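Local atomic coordinates of myosin-4 (Saccharomyces cerevisiae, PDB entry 3MMI), a protein that carries specific mRNAs, among them ASH1, into the yeast bud as a type V myosin motor, its globular tail being the part described here. Residues A[280-285]-A[289-294]. Residues are numbered along the deposited sequence; the frame is centred on the assembly and turned at random.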
loop_
_atom_site.group_PDB
_atom_site.type_symbol
_atom_site.label_atom_id
_atom_site.label_comp_id
_atom_site.label_asym_id
_atom_site.label_seq_id
_atom_site.Cartn_x
_atom_site.Cartn_y
_atom_site.Cartn_z
ATOM N N LEU A 280 -2.946 -3.136 29.334
ATOM C CA LEU A 280 -3.493 -4.208 30.162
ATOM C C LEU A 280 -2.778 -4.352 31.503
ATOM O O LEU A 280 -1.573 -4.161 31.624
ATOM C CB LEU A 280 -3.642 -5.565 29.462
ATOM C CG LEU A 280 -4.420 -5.463 28.122
ATOM C CD1 LEU A 280 -4.242 -6.717 27.162
ATOM C CD2 LEU A 280 -5.896 -5.075 28.329
ATOM N N LYS A 281 -3.502 -4.637 32.555
ATOM C CA LYS A 281 -2.901 -4.931 33.843
ATOM C C LYS A 281 -3.005 -6.419 34.030
ATOM O O LYS A 281 -3.963 -6.891 34.594
ATOM C CB LYS A 281 -3.700 -4.276 34.956
ATOM C CE LYS A 281 -7.037 -5.468 36.629
ATOM N NZ LYS A 281 -7.992 -5.506 35.500
ATOM N N ILE A 282 -2.064 -7.189 33.523
ATOM C CA ILE A 282 -2.322 -8.668 33.552
ATOM C C ILE A 282 -1.483 -9.207 34.670
ATOM O O ILE A 282 -0.259 -8.951 34.719
ATOM C CB ILE A 282 -1.903 -9.403 32.303
ATOM C CG1 ILE A 282 -2.527 -8.741 31.059
ATOM C CG2 ILE A 282 -2.279 -10.884 32.397
ATOM C CD1 ILE A 282 -1.482 -8.659 29.915
ATOM N N SER A 283 -2.128 -9.945 35.577
ATOM C CA SER A 283 -1.380 -10.499 36.694
ATOM C C SER A 283 -1.357 -12.029 36.847
ATOM O O SER A 283 -0.729 -12.505 37.759
ATOM C CB SER A 283 -1.810 -9.828 37.994
ATOM O OG SER A 283 -3.138 -10.208 38.319
ATOM N N ASN A 284 -1.991 -12.813 35.982
ATOM C CA ASN A 284 -1.695 -14.228 36.076
ATOM C C ASN A 284 -1.875 -14.919 34.817
ATOM O O ASN A 284 -2.492 -14.364 33.927
ATOM C CB ASN A 284 -2.436 -14.908 37.219
ATOM C CG ASN A 284 -3.940 -14.610 37.206
ATOM O OD1 ASN A 284 -4.703 -15.111 36.352
ATOM N ND2 ASN A 284 -4.369 -13.786 38.161
ATOM N N LEU A 285 -1.242 -16.090 34.711
ATOM C CA LEU A 285 -0.999 -16.661 33.398
ATOM C C LEU A 285 -2.374 -17.082 32.882
ATOM O O LEU A 285 -2.669 -17.179 31.670
ATOM C CB LEU A 285 0.122 -17.730 33.445
ATOM C CG LEU A 285 0.028 -19.213 33.793
ATOM C CD1 LEU A 285 -1.363 -19.764 33.510
ATOM C CD2 LEU A 285 1.079 -20.116 33.098
ATOM N N LYS A 289 -3.845 -16.233 29.535
ATOM C CA LYS A 289 -4.155 -17.317 28.595
ATOM C C LYS A 289 -5.496 -17.015 28.024
ATOM O O LYS A 289 -5.777 -17.174 26.833
ATOM C CB LYS A 289 -4.197 -18.703 29.267
ATOM C CG LYS A 289 -2.778 -19.450 29.309
ATOM C CD LYS A 289 -2.710 -20.621 30.271
ATOM C CE LYS A 289 -3.079 -21.945 29.631
ATOM N NZ LYS A 289 -2.095 -23.044 30.065
ATOM N N LEU A 290 -6.319 -16.491 28.905
ATOM C CA LEU A 290 -7.655 -16.057 28.487
ATOM C C LEU A 290 -7.628 -14.972 27.435
ATOM O O LEU A 290 -8.380 -15.051 26.448
ATOM C CB LEU A 290 -8.526 -15.615 29.651
ATOM C CG LEU A 290 -9.319 -16.576 30.503
ATOM C CD1 LEU A 290 -10.530 -15.755 30.939
ATOM C CD2 LEU A 290 -9.781 -17.831 29.717
ATOM N N LEU A 291 -6.687 -14.038 27.605
ATOM C CA LEU A 291 -6.520 -12.979 26.610
ATOM C C LEU A 291 -5.838 -13.356 25.321
ATOM O O LEU A 291 -6.333 -12.933 24.250
ATOM C CB LEU A 291 -5.937 -11.767 27.260
ATOM C CG LEU A 291 -6.929 -11.069 28.213
ATOM C CD1 LEU A 291 -6.290 -10.033 29.128
ATOM C CD2 LEU A 291 -8.046 -10.342 27.475
ATOM N N PHE A 292 -4.804 -14.225 25.339
ATOM C CA PHE A 292 -3.950 -14.402 24.121
ATOM C C PHE A 292 -3.851 -15.794 23.482
ATOM O O PHE A 292 -3.277 -15.953 22.373
ATOM C CB PHE A 292 -2.558 -13.918 24.496
ATOM C CG PHE A 292 -2.539 -12.465 24.884
ATOM C CD1 PHE A 292 -2.564 -11.471 23.875
ATOM C CD2 PHE A 292 -2.511 -12.098 26.253
ATOM C CE1 PHE A 292 -2.547 -10.087 24.240
ATOM C CE2 PHE A 292 -2.496 -10.739 26.635
ATOM C CZ PHE A 292 -2.529 -9.710 25.627
ATOM N N ASP A 293 -4.353 -16.833 24.189
ATOM C CA ASP A 293 -4.344 -18.133 23.565
ATOM C C ASP A 293 -5.299 -18.046 22.403
ATOM O O ASP A 293 -6.464 -17.644 22.583
ATOM C CB ASP A 293 -4.833 -19.202 24.568
ATOM C CG ASP A 293 -3.721 -19.706 25.516
ATOM O OD1 ASP A 293 -2.545 -19.286 25.462
ATOM O OD2 ASP A 293 -4.027 -20.552 26.359
ATOM N N PHE A 294 -4.892 -18.481 21.241
ATOM C CA PHE A 294 -5.814 -18.524 20.083
ATOM C C PHE A 294 -6.309 -17.131 19.752
ATOM O O PHE A 294 -7.470 -16.951 19.381
ATOM C CB PHE A 294 -7.070 -19.426 20.267
ATOM C CG PHE A 294 -6.929 -20.529 21.260
ATOM C CD1 PHE A 294 -5.864 -21.451 21.208
ATOM C CD2 PHE A 294 -7.892 -20.669 22.266
ATOM C CE1 PHE A 294 -5.770 -22.518 22.212
ATOM C CE2 PHE A 294 -7.797 -21.716 23.242
ATOM C CZ PHE A 294 -6.723 -22.625 23.215
#
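Phe-292 packs the outer end of its ring against Ile-282 and Leu-280, two aliphatic side chains of the loop before its helix. Ile-282 brings CD1 up to the ring edge, close to its plane, 4.0 Å from Phe-292 CE2. Leu-280 reaches toward it from the opposite direction, its CD1 meeting the ring obliquely, 3.8 Å from Phe-292 CZ. With CG beside the backbone N (chi1 -61°), Phe-292 is directed back to the loop. Leu-291 adds a looser touch, its CD1 4.4 Å from Leu-280 CD1 and also near Ile-282 CG1. In the dilute domain of the all-helical globular tail, this is how the connector after helix 269-279 folds back along short helix 285-292. Asn-284 is the N-cap of that helix, its OD1 accepting from Glu-287 N, and one turn on Lys-289 N donates to Leu-285 O at 2.6 Å, a short but bent bond (136° at the hydrogen). Beside this bond the side chains of Leu-285 and Lys-289 run the same way, CD1 of the leucine 3.6 Å from CD of the lysine. Leu-285 and Ile-282 both reach Ile-324 of helix 322-338, Lys-289 touches Tyr-327 there, and Trp-295 meets the Phe-292 ring edge-to-face.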